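Local coordinates for protein cellulase IBT99 (Metagenomes, PDB 6WBT) that probably hydrolyses 6-phospho-alpha-glucosides as a family 4 glycoside hydrolase, holding NAD and a manganese ion beside its sugar-phosphate site, at residues Gly19-Leu24 and Glu55-Glu60; Tyr202-His207 and Thr259-Asn264; Glu398-His403 and Tyr438-Lys443. All blocks are in the same frame, centred on the assembly; numbering follows the deposited sequence.

Contact 1. Residues Gly19-Leu24 and Glu55-Glu60; sequences GIVKDL and EVIKTE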
ATOM      1  N   GLY A  19     -26.604  -0.695  36.557  1.00 55.75           N
ATOM      2  CA  GLY A  19     -27.324  -0.420  35.324  1.00 55.84           C
ATOM      3  C   GLY A  19     -27.275  -1.583  34.352  1.00 55.82           C
ATOM      4  O   GLY A  19     -28.308  -2.021  33.836  1.00 56.95           O
ATOM      5  N   ILE A  20     -26.074  -2.107  34.091  1.00 54.23           N
ATOM      6  CA  ILE A  20     -25.937  -3.184  33.120  1.00 55.47           C
ATOM      7  C   ILE A  20     -26.445  -4.511  33.666  1.00 54.77           C
ATOM      8  O   ILE A  20     -26.792  -5.402  32.883  1.00 53.66           O
ATOM      9  CB  ILE A  20     -24.477  -3.327  32.649  1.00 57.39           C
ATOM     10  CG1 ILE A  20     -23.629  -4.020  33.718  1.00 59.85           C
ATOM     11  CG2 ILE A  20     -23.894  -1.965  32.299  1.00 57.47           C
ATOM     12  CD1 ILE A  20     -22.332  -4.585  33.190  1.00 61.42           C
ATOM     13  N   VAL A  21     -26.492  -4.675  34.991  1.00 55.38           N
ATOM     14  CA  VAL A  21     -27.085  -5.881  35.564  1.00 56.09           C
ATOM     15  C   VAL A  21     -28.570  -5.942  35.235  1.00 59.43           C
ATOM     16  O   VAL A  21     -29.092  -6.990  34.835  1.00 61.61           O
ATOM     17  CB  VAL A  21     -26.836  -5.936  37.082  1.00 53.65           C
ATOM     18  CG1 VAL A  21     -27.747  -6.964  37.734  1.00 53.94           C
ATOM     19  CG2 VAL A  21     -25.384  -6.269  37.371  1.00 51.63           C
ATOM     20  N   LYS A  22     -29.270  -4.816  35.387  1.00 60.46           N
ATOM     21  CA  LYS A  22     -30.687  -4.774  35.042  1.00 64.49           C
ATOM     22  C   LYS A  22     -30.892  -4.911  33.539  1.00 67.16           C
ATOM     23  O   LYS A  22     -31.833  -5.578  33.094  1.00 67.70           O
ATOM     24  CB  LYS A  22     -31.309  -3.477  35.561  1.00 64.66           C
ATOM     25  CG  LYS A  22     -32.830  -3.472  35.599  1.00 65.92           C
ATOM     26  CD  LYS A  22     -33.429  -2.844  34.351  1.00 65.66           C
ATOM     27  CE  LYS A  22     -34.948  -2.827  34.422  1.00 66.85           C
ATOM     28  NZ  LYS A  22     -35.556  -2.237  33.197  1.00 67.63           N
ATOM     29  N   ASP A  23     -30.020  -4.288  32.742  1.00 69.21           N
ATOM     30  CA  ASP A  23     -30.117  -4.430  31.294  1.00 70.47           C
ATOM     31  C   ASP A  23     -29.795  -5.849  30.845  1.00 67.85           C
ATOM     32  O   ASP A  23     -30.283  -6.294  29.799  1.00 68.73           O
ATOM     33  CB  ASP A  23     -29.191  -3.426  30.607  1.00 72.66           C
ATOM     34  CG  ASP A  23     -29.719  -2.006  30.678  1.00 76.09           C
ATOM     35  OD1 ASP A  23     -30.869  -1.776  30.248  1.00 77.86           O
ATOM     36  OD2 ASP A  23     -28.990  -1.122  31.174  1.00 76.71           O
ATOM     37  N   LEU A  24     -28.982  -6.575  31.615  1.00 62.87           N
ATOM     38  CA  LEU A  24     -28.716  -7.975  31.302  1.00 58.80           C
ATOM     39  C   LEU A  24     -29.869  -8.876  31.729  1.00 56.79           C
ATOM     40  O   LEU A  24     -30.168  -9.861  31.046  1.00 56.18           O
ATOM     41  CB  LEU A  24     -27.414  -8.424  31.968  1.00 58.11           C
ATOM     42  CG  LEU A  24     -26.977  -9.869  31.718  1.00 59.56           C
ATOM     43  CD1 LEU A  24     -26.715 -10.108  30.239  1.00 59.32           C
ATOM     44  CD2 LEU A  24     -25.749 -10.210  32.546  1.00 59.14           C
ATOM     45  N   GLU A  55     -30.341  -5.956  45.281  1.00 55.80           N
ATOM     46  CA  GLU A  55     -31.648  -5.307  45.266  1.00 56.38           C
ATOM     47  C   GLU A  55     -32.217  -5.234  43.855  1.00 56.13           C
ATOM     48  O   GLU A  55     -33.438  -5.319  43.675  1.00 57.64           O
ATOM     49  CB  GLU A  55     -31.543  -3.907  45.873  1.00 57.11           C
ATOM     50  CG  GLU A  55     -32.824  -3.407  46.522  1.00 60.78           C
ATOM     51  CD  GLU A  55     -33.180  -4.178  47.780  1.00 65.14           C
ATOM     52  OE1 GLU A  55     -34.385  -4.291  48.090  1.00 67.60           O
ATOM     53  OE2 GLU A  55     -32.254  -4.673  48.457  1.00 66.36           O
ATOM     54  N   VAL A  56     -31.356  -5.077  42.847  1.00 54.96           N
ATOM     55  CA  VAL A  56     -31.815  -5.111  41.462  1.00 53.08           C
ATOM     56  C   VAL A  56     -32.250  -6.520  41.083  1.00 53.59           C
ATOM     57  O   VAL A  56     -33.279  -6.713  40.424  1.00 53.59           O
ATOM     58  CB  VAL A  56     -30.716  -4.585  40.521  1.00 50.22           C
ATOM     59  CG1 VAL A  56     -31.120  -4.780  39.067  1.00 49.56           C
ATOM     60  CG2 VAL A  56     -30.431  -3.119  40.804  1.00 48.80           C
ATOM     61  N   ILE A  57     -31.474  -7.527  41.491  1.00 53.77           N
ATOM     62  CA  ILE A  57     -31.856  -8.914  41.243  1.00 53.47           C
ATOM     63  C   ILE A  57     -33.160  -9.241  41.959  1.00 54.85           C
ATOM     64  O   ILE A  57     -34.033  -9.925  41.412  1.00 55.36           O
ATOM     65  CB  ILE A  57     -30.718  -9.862  41.665  1.00 51.16           C
ATOM     66  CG1 ILE A  57     -29.537  -9.735  40.702  1.00 50.47           C
ATOM     67  CG2 ILE A  57     -31.205 -11.302  41.737  1.00 50.80           C
ATOM     68  CD1 ILE A  57     -28.366 -10.624  41.050  1.00 49.35           C
ATOM     69  N   LYS A  58     -33.322  -8.741  43.185  1.00 56.79           N
ATOM     70  CA  LYS A  58     -34.544  -8.994  43.939  1.00 60.87           C
ATOM     71  C   LYS A  58     -35.762  -8.328  43.309  1.00 62.24           C
ATOM     72  O   LYS A  58     -36.894  -8.727  43.603  1.00 60.90           O
ATOM     73  CB  LYS A  58     -34.368  -8.518  45.383  1.00 62.46           C
ATOM     74  CG  LYS A  58     -35.430  -9.013  46.351  1.00 65.71           C
ATOM     75  CD  LYS A  58     -35.679 -10.502  46.178  1.00 69.24           C
ATOM     76  CE  LYS A  58     -36.316 -11.103  47.417  1.00 71.31           C
ATOM     77  NZ  LYS A  58     -35.358 -11.140  48.556  1.00 71.79           N
ATOM     78  N   THR A  59     -35.559  -7.340  42.439  1.00 65.04           N
ATOM     79  CA  THR A  59     -36.654  -6.593  41.835  1.00 65.89           C
ATOM     80  C   THR A  59     -37.024  -7.088  40.443  1.00 65.84           C
ATOM     81  O   THR A  59     -38.213  -7.156  40.113  1.00 67.85           O
ATOM     82  CB  THR A  59     -36.299  -5.104  41.766  1.00 66.54           C
ATOM     83  OG1 THR A  59     -35.759  -4.683  43.024  1.00 68.21           O
ATOM     84  CG2 THR A  59     -37.536  -4.273  41.456  1.00 67.16           C
ATOM     85  N   GLU A  60     -36.042  -7.445  39.617  1.00 64.87           N
ATOM     86  CA  GLU A  60     -36.296  -7.829  38.233  1.00 65.01           C
ATOM     87  C   GLU A  60     -36.324  -9.337  38.019  1.00 66.11           C
ATOM     88  O   GLU A  60     -37.176  -9.832  37.275  1.00 67.52           O
ATOM     89  CB  GLU A  60     -35.243  -7.208  37.310  1.00 63.63           C
ATOM     90  CG  GLU A  60     -35.095  -5.700  37.453  1.00 63.84           C
ATOM     91  CD  GLU A  60     -36.423  -4.970  37.380  1.00 64.36           C
ATOM     92  OE1 GLU A  60     -36.729  -4.200  38.313  1.00 63.88           O
ATOM     93  OE2 GLU A  60     -37.163  -5.171  36.394  1.00 64.87           O
TER
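V21 and V56 face each other between two nearly parallel helices, 17-25 and 43-60, whose short segments run 9.9 Å apart at closest approach and cross at -24°. On the buried side, CG1 of V21 lies 4.2 Å from CG1 of V56 and also reaches CG1 of I57. V21 and I57 both rest on L36 of strand 33-39, so this half of the contact belongs to the layer between the helices and the parallel part of the central sheet. The two helices follow strands 5-10 and 33-39 in turn, the beta-alpha-beta succession of a Rossmann fold.

On the other half K22 and E60 are partly exposed and meet chiefly through their aliphatic parts. K22 CB lies 3.7 Å from V56 CG1, the two side chains meeting at about a right angle. With CG anti to the backbone N (chi1 -164°) and a bend at chi2, K22 sets its CG 3.7 Å from E60 CG, methylene against methylene, and runs on past E60. The ammonium passes the carboxylate by, with K22 NZ 4.6 Å from E60 OE2, and forms its salt bridge with D26 instead. The helices are thus joined by apolar contact, and any pull between K22 and E60 is likely to be a modest through-space attraction.

Contact 2. Residues Tyr202-His207 and Thr259-Asn264; sequences YGWFTH and TDYLPN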
ATOM      1  N   TYR A 202     -13.125   9.930  18.192  1.00 53.61           N
ATOM      2  CA  TYR A 202     -12.332  10.584  17.160  1.00 48.55           C
ATOM      3  C   TYR A 202     -12.859  10.212  15.780  1.00 45.94           C
ATOM      4  O   TYR A 202     -12.078   9.962  14.856  1.00 42.91           O
ATOM      5  CB  TYR A 202     -10.861  10.188  17.299  1.00 46.23           C
ATOM      6  CG  TYR A 202      -9.869  11.235  16.842  1.00 46.24           C
ATOM      7  CD1 TYR A 202      -9.585  12.338  17.634  1.00 47.69           C
ATOM      8  CD2 TYR A 202      -9.204  11.109  15.629  1.00 45.48           C
ATOM      9  CE1 TYR A 202      -8.679  13.293  17.228  1.00 48.90           C
ATOM     10  CE2 TYR A 202      -8.292  12.060  15.215  1.00 46.63           C
ATOM     11  CZ  TYR A 202      -8.034  13.150  16.018  1.00 48.85           C
ATOM     12  OH  TYR A 202      -7.128  14.102  15.613  1.00 52.61           O
ATOM     13  N   GLY A 203     -14.184  10.180  15.628  1.00 45.56           N
ATOM     14  CA  GLY A 203     -14.792   9.698  14.402  1.00 45.71           C
ATOM     15  C   GLY A 203     -15.766  10.661  13.759  1.00 46.20           C
ATOM     16  O   GLY A 203     -15.897  11.812  14.187  1.00 48.03           O
ATOM     17  N   TRP A 204     -16.448  10.193  12.714  1.00 44.46           N
ATOM     18  CA  TRP A 204     -17.384  11.011  11.959  1.00 42.61           C
ATOM     19  C   TRP A 204     -18.530  10.143  11.460  1.00 41.81           C
ATOM     20  O   TRP A 204     -18.339   8.973  11.119  1.00 39.44           O
ATOM     21  CB  TRP A 204     -16.703  11.702  10.770  1.00 41.63           C
ATOM     22  CG  TRP A 204     -15.500  12.513  11.143  1.00 43.15           C
ATOM     23  CD1 TRP A 204     -14.227  12.055  11.319  1.00 45.35           C
ATOM     24  CD2 TRP A 204     -15.454  13.926  11.379  1.00 44.67           C
ATOM     25  NE1 TRP A 204     -13.392  13.092  11.653  1.00 46.72           N
ATOM     26  CE2 TRP A 204     -14.121  14.251  11.699  1.00 45.14           C
ATOM     27  CE3 TRP A 204     -16.410  14.946  11.355  1.00 47.12           C
ATOM     28  CZ2 TRP A 204     -13.718  15.554  11.986  1.00 46.63           C
ATOM     29  CZ3 TRP A 204     -16.008  16.241  11.643  1.00 49.60           C
ATOM     30  CH2 TRP A 204     -14.674  16.533  11.956  1.00 49.19           C
ATOM     31  N   PHE A 205     -19.723  10.734  11.410  1.00 43.27           N
ATOM     32  CA  PHE A 205     -20.915  10.075  10.885  1.00 43.64           C
ATOM     33  C   PHE A 205     -21.107  10.517   9.438  1.00 42.07           C
ATOM     34  O   PHE A 205     -21.543  11.644   9.179  1.00 42.62           O
ATOM     35  CB  PHE A 205     -22.143  10.414  11.728  1.00 47.70           C
ATOM     36  CG  PHE A 205     -22.086   9.880  13.131  1.00 50.02           C
ATOM     37  CD1 PHE A 205     -22.721   8.693  13.462  1.00 49.95           C
ATOM     38  CD2 PHE A 205     -21.405  10.568  14.122  1.00 51.62           C
ATOM     39  CE1 PHE A 205     -22.675   8.202  14.753  1.00 49.83           C
ATOM     40  CE2 PHE A 205     -21.354  10.081  15.415  1.00 53.04           C
ATOM     41  CZ  PHE A 205     -21.991   8.896  15.731  1.00 51.65           C
ATOM     42  N   THR A 206     -20.792   9.627   8.495  1.00 42.18           N
ATOM     43  CA  THR A 206     -20.875   9.989   7.083  1.00 44.81           C
ATOM     44  C   THR A 206     -22.316   9.989   6.581  1.00 47.75           C
ATOM     45  O   THR A 206     -22.719  10.900   5.849  1.00 49.77           O
ATOM     46  CB  THR A 206     -20.020   9.042   6.240  1.00 44.03           C
ATOM     47  OG1 THR A 206     -20.481   7.696   6.409  1.00 44.27           O
ATOM     48  CG2 THR A 206     -18.563   9.126   6.663  1.00 42.41           C
ATOM     49  N   HIS A 207     -23.101   8.981   6.956  1.00 49.52           N
ATOM     50  CA  HIS A 207     -24.503   8.898   6.571  1.00 51.00           C
ATOM     51  C   HIS A 207     -25.313   8.364   7.741  1.00 50.97           C
ATOM     52  O   HIS A 207     -24.851   7.483   8.471  1.00 51.45           O
ATOM     53  CB  HIS A 207     -24.705   7.992   5.347  1.00 53.90           C
ATOM     54  CG  HIS A 207     -24.082   8.519   4.092  1.00 56.48           C
ATOM     55  ND1 HIS A 207     -22.914   8.005   3.570  1.00 56.83           N
ATOM     56  CD2 HIS A 207     -24.464   9.511   3.255  1.00 57.99           C
ATOM     57  CE1 HIS A 207     -22.605   8.658   2.464  1.00 58.20           C
ATOM     58  NE2 HIS A 207     -23.529   9.578   2.250  1.00 58.85           N
ATOM     59  N   THR A 259     -18.497  20.645   6.704  1.00 50.41           N
ATOM     60  CA  THR A 259     -19.858  20.287   6.327  1.00 50.69           C
ATOM     61  C   THR A 259     -19.969  18.908   5.685  1.00 51.39           C
ATOM     62  O   THR A 259     -21.043  18.558   5.186  1.00 55.50           O
ATOM     63  CB  THR A 259     -20.429  21.340   5.376  1.00 50.43           C
ATOM     64  OG1 THR A 259     -19.656  21.362   4.169  1.00 47.46           O
ATOM     65  CG2 THR A 259     -20.384  22.716   6.022  1.00 51.32           C
ATOM     66  N   ASP A 260     -18.895  18.118   5.684  1.00 48.21           N
ATOM     67  CA  ASP A 260     -18.957  16.799   5.062  1.00 45.41           C
ATOM     68  C   ASP A 260     -19.792  15.836   5.897  1.00 43.44           C
ATOM     69  O   ASP A 260     -20.780  15.270   5.415  1.00 42.95           O
ATOM     70  CB  ASP A 260     -17.545  16.247   4.853  1.00 46.60           C
ATOM     71  CG  ASP A 260     -16.776  16.995   3.784  1.00 49.37           C
ATOM     72  OD1 ASP A 260     -17.361  17.282   2.718  1.00 50.56           O
ATOM     73  OD2 ASP A 260     -15.586  17.297   4.010  1.00 50.50           O
ATOM     74  N   TYR A 261     -19.408  15.635   7.156  1.00 43.25           N
ATOM     75  CA  TYR A 261     -20.022  14.631   8.011  1.00 43.53           C
ATOM     76  C   TYR A 261     -20.505  15.275   9.304  1.00 45.08           C
ATOM     77  O   TYR A 261     -20.151  16.410   9.634  1.00 48.14           O
ATOM     78  CB  TYR A 261     -19.036  13.497   8.329  1.00 42.31           C
ATOM     79  CG  TYR A 261     -18.243  13.011   7.136  1.00 40.69           C
ATOM     80  CD1 TYR A 261     -18.873  12.683   5.943  1.00 40.17           C
ATOM     81  CD2 TYR A 261     -16.861  12.891   7.201  1.00 39.71           C
ATOM     82  CE1 TYR A 261     -18.150  12.242   4.850  1.00 39.72           C
ATOM     83  CE2 TYR A 261     -16.130  12.453   6.114  1.00 39.74           C
ATOM     84  CZ  TYR A 261     -16.779  12.130   4.941  1.00 40.55           C
ATOM     85  OH  TYR A 261     -16.054  11.692   3.856  1.00 42.69           O
ATOM     86  N   LEU A 262     -21.329  14.530  10.034  1.00 43.97           N
ATOM     87  CA  LEU A 262     -21.716  14.928  11.381  1.00 46.20           C
ATOM     88  C   LEU A 262     -20.641  14.479  12.362  1.00 48.77           C
ATOM     89  O   LEU A 262     -20.341  13.281  12.430  1.00 48.46           O
ATOM     90  CB  LEU A 262     -23.062  14.322  11.753  1.00 44.96           C
ATOM     91  CG  LEU A 262     -24.276  14.993  11.109  1.00 45.04           C
ATOM     92  CD1 LEU A 262     -25.532  14.171  11.335  1.00 47.78           C
ATOM     93  CD2 LEU A 262     -24.448  16.399  11.664  1.00 43.15           C
ATOM     94  N   PRO A 263     -20.045  15.386  13.129  1.00 49.74           N
ATOM     95  CA  PRO A 263     -18.859  15.030  13.910  1.00 48.58           C
ATOM     96  C   PRO A 263     -19.189  14.236  15.161  1.00 47.99           C
ATOM     97  O   PRO A 263     -20.287  14.318  15.717  1.00 46.42           O
ATOM     98  CB  PRO A 263     -18.267  16.395  14.277  1.00 49.48           C
ATOM     99  CG  PRO A 263     -19.460  17.287  14.362  1.00 51.22           C
ATOM    100  CD  PRO A 263     -20.417  16.801  13.300  1.00 50.74           C
ATOM    101  N   ASN A 264     -18.205  13.456  15.600  1.00 48.99           N
ATOM    102  CA  ASN A 264     -18.276  12.849  16.918  1.00 50.20           C
ATOM    103  C   ASN A 264     -18.202  13.937  17.982  1.00 50.27           C
ATOM    104  O   ASN A 264     -17.591  14.991  17.784  1.00 49.79           O
ATOM    105  CB  ASN A 264     -17.147  11.834  17.106  1.00 51.52           C
ATOM    106  CG  ASN A 264     -17.309  10.995  18.364  1.00 53.13           C
ATOM    107  OD1 ASN A 264     -17.472  11.524  19.464  1.00 54.01           O
ATOM    108  ND2 ASN A 264     -17.269   9.678  18.204  1.00 53.36           N
TER
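F205 and L262 form an antiparallel hydrogen-bonded pair that ties the short strand 262-263 to strand 202-210: F205 N donates to L262 O at 2.8 Å, nearly straight at 167°, and L262 N returns a bond to F205 O at 3.0 Å. Their CB atoms meet 4.0 Å apart on one face of the sheet, and L262 O also lies in the plane of the F205 ring, at its edge. On the other face the non-hydrogen-bonded pair is W204 with P263, where the indole's CZ3 approaches P263 CB to 3.5 Å. A third bond, N264 N to G203 O at 3.2 Å, comes in from above the carbonyl plane, 40° out of it.

At the opposite end Y261 turns back over the strand. Its ring takes the T206 methyl squarely over one face, CG2 standing 3.7 Å from the ring centroid in a CH-pi contact, while D260 CB covers the opposite face. T206 has this methyl anti to its carbonyl carbon, with chi1 (60°) setting OG1 between backbone N and carbonyl.

Farther out, W267 NE1 also donates to G203 O, and helix 173-184 packs on F205 through P174, I177 and M181. The amide of N264 is held at both ends: ND2 bonds Y196 OH, and OD1 caps the backbone N of Y266, a residue of the glucose 6-phosphate pocket. Since strand 202-210 starts just after the manganese ligand H201, and the N264 side chain is about 8 Å from both sugar phosphate and metal, this backbone pairing and amide cap are consistent with a second shell that positions the active-site wall.

Contact 3. Residues Glu398-His403 and Tyr438-Lys443; sequences EAAIEH and YWPELK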
ATOM      1  N   GLU A 398       4.036   1.975  22.519  1.00 44.67           N
ATOM      2  CA  GLU A 398       5.444   1.592  22.496  1.00 44.65           C
ATOM      3  C   GLU A 398       6.167   2.035  23.762  1.00 45.37           C
ATOM      4  O   GLU A 398       7.138   1.393  24.176  1.00 47.19           O
ATOM      5  CB  GLU A 398       6.129   2.181  21.262  1.00 45.60           C
ATOM      6  CG  GLU A 398       5.544   1.709  19.942  1.00 46.01           C
ATOM      7  CD  GLU A 398       6.164   2.407  18.749  1.00 47.46           C
ATOM      8  OE1 GLU A 398       7.088   3.223  18.949  1.00 48.31           O
ATOM      9  OE2 GLU A 398       5.726   2.141  17.611  1.00 47.50           O
ATOM     10  N   ALA A 399       5.710   3.124  24.386  1.00 44.99           N
ATOM     11  CA  ALA A 399       6.318   3.571  25.634  1.00 47.04           C
ATOM     12  C   ALA A 399       6.036   2.601  26.774  1.00 49.89           C
ATOM     13  O   ALA A 399       6.867   2.451  27.678  1.00 51.29           O
ATOM     14  CB  ALA A 399       5.816   4.970  25.990  1.00 45.61           C
ATOM     15  N   ALA A 400       4.880   1.936  26.751  1.00 49.58           N
ATOM     16  CA  ALA A 400       4.558   0.953  27.779  1.00 48.86           C
ATOM     17  C   ALA A 400       5.289  -0.364  27.557  1.00 49.52           C
ATOM     18  O   ALA A 400       5.631  -1.050  28.528  1.00 51.48           O
ATOM     19  CB  ALA A 400       3.049   0.713  27.823  1.00 46.79           C
ATOM     20  N   ILE A 401       5.537  -0.730  26.300  1.00 48.72           N
ATOM     21  CA  ILE A 401       6.205  -1.993  26.006  1.00 48.66           C
ATOM     22  C   ILE A 401       7.710  -1.861  26.186  1.00 50.34           C
ATOM     23  O   ILE A 401       8.346  -2.683  26.856  1.00 51.50           O
ATOM     24  CB  ILE A 401       5.848  -2.463  24.583  1.00 47.89           C
ATOM     25  CG1 ILE A 401       4.345  -2.727  24.467  1.00 47.04           C
ATOM     26  CG2 ILE A 401       6.649  -3.706  24.214  1.00 48.31           C
ATOM     27  CD1 ILE A 401       3.897  -3.080  23.065  1.00 46.64           C
ATOM     28  N   GLU A 402       8.300  -0.825  25.597  1.00 51.19           N
ATOM     29  CA  GLU A 402       9.743  -0.638  25.599  1.00 51.73           C
ATOM     30  C   GLU A 402      10.247   0.133  26.811  1.00 52.97           C
ATOM     31  O   GLU A 402      11.463   0.306  26.950  1.00 54.21           O
ATOM     32  CB  GLU A 402      10.171   0.078  24.314  1.00 51.85           C
ATOM     33  CG  GLU A 402       9.714  -0.629  23.049  1.00 54.24           C
ATOM     34  CD  GLU A 402       9.675   0.291  21.848  1.00 56.92           C
ATOM     35  OE1 GLU A 402      10.157   1.437  21.960  1.00 58.02           O
ATOM     36  OE2 GLU A 402       9.155  -0.130  20.794  1.00 58.18           O
ATOM     37  N   HIS A 403       9.347   0.596  27.685  1.00 53.10           N
ATOM     38  CA  HIS A 403       9.718   1.335  28.893  1.00 54.00           C
ATOM     39  C   HIS A 403      10.565   2.560  28.558  1.00 53.63           C
ATOM     40  O   HIS A 403      11.499   2.911  29.282  1.00 54.34           O
ATOM     41  CB  HIS A 403      10.444   0.431  29.894  1.00 54.92           C
ATOM     42  CG  HIS A 403       9.626  -0.732  30.362  1.00 57.14           C
ATOM     43  ND1 HIS A 403       8.907  -0.710  31.537  1.00 58.20           N
ATOM     44  CD2 HIS A 403       9.413  -1.951  29.813  1.00 57.44           C
ATOM     45  CE1 HIS A 403       8.287  -1.867  31.692  1.00 58.08           C
ATOM     46  NE2 HIS A 403       8.577  -2.637  30.660  1.00 57.63           N
ATOM     47  N   TYR A 438       1.233   3.044  39.396  1.00 56.65           N
ATOM     48  CA  TYR A 438       0.303   2.651  38.343  1.00 54.80           C
ATOM     49  C   TYR A 438       0.955   2.543  36.974  1.00 55.13           C
ATOM     50  O   TYR A 438       0.643   1.620  36.220  1.00 55.41           O
ATOM     51  CB  TYR A 438      -0.859   3.649  38.261  1.00 54.24           C
ATOM     52  CG  TYR A 438      -1.799   3.619  39.444  1.00 56.43           C
ATOM     53  CD1 TYR A 438      -2.659   2.548  39.643  1.00 56.36           C
ATOM     54  CD2 TYR A 438      -1.841   4.671  40.350  1.00 57.72           C
ATOM     55  CE1 TYR A 438      -3.527   2.517  40.719  1.00 57.30           C
ATOM     56  CE2 TYR A 438      -2.707   4.650  41.430  1.00 59.39           C
ATOM     57  CZ  TYR A 438      -3.546   3.571  41.608  1.00 60.29           C
ATOM     58  OH  TYR A 438      -4.409   3.543  42.679  1.00 63.55           O
ATOM     59  N   TRP A 439       1.849   3.466  36.635  1.00 55.20           N
ATOM     60  CA  TRP A 439       2.490   3.476  35.333  1.00 54.94           C
ATOM     61  C   TRP A 439       3.644   2.483  35.275  1.00 55.13           C
ATOM     62  O   TRP A 439       4.221   2.119  36.303  1.00 54.90           O
ATOM     63  CB  TRP A 439       3.011   4.872  35.012  1.00 56.30           C
ATOM     64  CG  TRP A 439       2.031   5.751  34.310  1.00 57.49           C
ATOM     65  CD1 TRP A 439       0.672   5.653  34.332  1.00 57.40           C
ATOM     66  CD2 TRP A 439       2.339   6.864  33.462  1.00 58.48           C
ATOM     67  NE1 TRP A 439       0.113   6.641  33.558  1.00 57.64           N
ATOM     68  CE2 TRP A 439       1.117   7.397  33.012  1.00 58.30           C
ATOM     69  CE3 TRP A 439       3.531   7.463  33.044  1.00 58.62           C
ATOM     70  CZ2 TRP A 439       1.052   8.501  32.164  1.00 57.79           C
ATOM     71  CZ3 TRP A 439       3.464   8.558  32.202  1.00 57.70           C
ATOM     72  CH2 TRP A 439       2.234   9.065  31.772  1.00 57.14           C
ATOM     73  N   PRO A 440       3.997   2.023  34.077  1.00 56.62           N
ATOM     74  CA  PRO A 440       5.248   1.278  33.919  1.00 57.60           C
ATOM     75  C   PRO A 440       6.445   2.197  34.086  1.00 59.80           C
ATOM     76  O   PRO A 440       6.362   3.411  33.881  1.00 59.13           O
ATOM     77  CB  PRO A 440       5.163   0.730  32.488  1.00 56.93           C
ATOM     78  CG  PRO A 440       3.716   0.833  32.110  1.00 57.23           C
ATOM     79  CD  PRO A 440       3.195   2.025  32.843  1.00 57.16           C
ATOM     80  N   GLU A 441       7.572   1.603  34.469  1.00 63.66           N
ATOM     81  CA  GLU A 441       8.806   2.364  34.596  1.00 66.51           C
ATOM     82  C   GLU A 441       9.255   2.865  33.228  1.00 64.81           C
ATOM     83  O   GLU A 441       9.165   2.149  32.228  1.00 65.02           O
ATOM     84  CB  GLU A 441       9.900   1.504  35.226  1.00 70.98           C
ATOM     85  CG  GLU A 441      11.150   2.275  35.614  1.00 74.95           C
ATOM     86  CD  GLU A 441      12.319   1.363  35.927  1.00 78.83           C
ATOM     87  OE1 GLU A 441      12.674   0.535  35.062  1.00 79.26           O
ATOM     88  OE2 GLU A 441      12.877   1.469  37.039  1.00 80.98           O
ATOM     89  N   LEU A 442       9.735   4.107  33.187  1.00 61.92           N
ATOM     90  CA  LEU A 442      10.173   4.736  31.945  1.00 60.25           C
ATOM     91  C   LEU A 442      11.603   5.226  32.121  1.00 61.34           C
ATOM     92  O   LEU A 442      11.851   6.180  32.866  1.00 62.85           O
ATOM     93  CB  LEU A 442       9.246   5.889  31.553  1.00 59.18           C
ATOM     94  CG  LEU A 442       7.793   5.515  31.251  1.00 58.69           C
ATOM     95  CD1 LEU A 442       7.008   6.735  30.792  1.00 58.22           C
ATOM     96  CD2 LEU A 442       7.729   4.410  30.210  1.00 59.29           C
ATOM     97  N   LYS A 443      12.540   4.576  31.437  1.00 60.35           N
ATOM     98  CA  LYS A 443      13.939   4.987  31.469  1.00 60.38           C
ATOM     99  C   LYS A 443      14.281   5.827  30.244  1.00 58.23           C
ATOM    100  O   LYS A 443      13.784   5.575  29.148  1.00 57.29           O
ATOM    101  CB  LYS A 443      14.861   3.768  31.546  1.00 62.40           C
ATOM    102  CG  LYS A 443      14.795   3.012  32.863  1.00 65.91           C
ATOM    103  CD  LYS A 443      15.814   1.884  32.896  1.00 69.14           C
ATOM    104  CE  LYS A 443      15.797   1.157  34.230  1.00 71.77           C
ATOM    105  NZ  LYS A 443      16.132   2.063  35.363  1.00 73.74           N
TER
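H403 turns its imidazole onto the C-terminal tail and donates from ND1 to E441 O, 3.0 Å away. The acceptor lies close to the ring plane, and the N-H meets a lone pair of E441 O in the carbonyl plane, though bent to 140° at the hydrogen. This aim depends on chi1 of -61°, with CG anti to the carbonyl carbon and beside the backbone N, and on a residue that has already left the helix with positive phi. The same ring crosses P440 at about a right angle, its ND1 4.1 Å from P440 CB, while A400 O sits over one ring face, offset toward the rim. The backbone of H403 adds a second link, because its O accepts from K443 N at 2.9 Å. The two bonds fasten the end of the chain to the C-terminal end of helix 380-402, in a helical region where helices 405-414 and 421-434 also flank the tail. An alanine here would probably leave E441 O without its imidazole donor and P440 without its ring neighbour, so that this part of the tail is held less firmly. The end of L442 turns to the helix: chi2 (-176°) sends CD1 out anti to CA and leaves CD2, the other branch, turned toward A399 O. Its side chain also touches Y405, A408 and I432. Upstream, P440 presents CG to the methyl of A400, 4.3 Å from its CB, and packs against Y125, whose hydroxyl bonds A400 O. On the outer side, K443 NZ and E441 OE2 form a long salt bridge of 3.7 Å.

From the N terminus, contact 1 closes first, a 30-residue loop holding strand 33-39 and most of helix 43-60, and it joins two consecutive helices on one side of the NAD-binding sheet. Contact 2 follows, closing 51 residues that are half helical and adding strand 262-263 to the small antiparallel sheet beside the sugar-phosphate and metal site. Contact 3 comes last and brings the chain end back to helix 380-402 across 34 residues. The three are in series, neither nested nor crossing, and none touches another: nearest atoms are about 17 Å apart between contacts 2 and 3. Contacts 1 and 3 lie on opposite sides of the chain's centre.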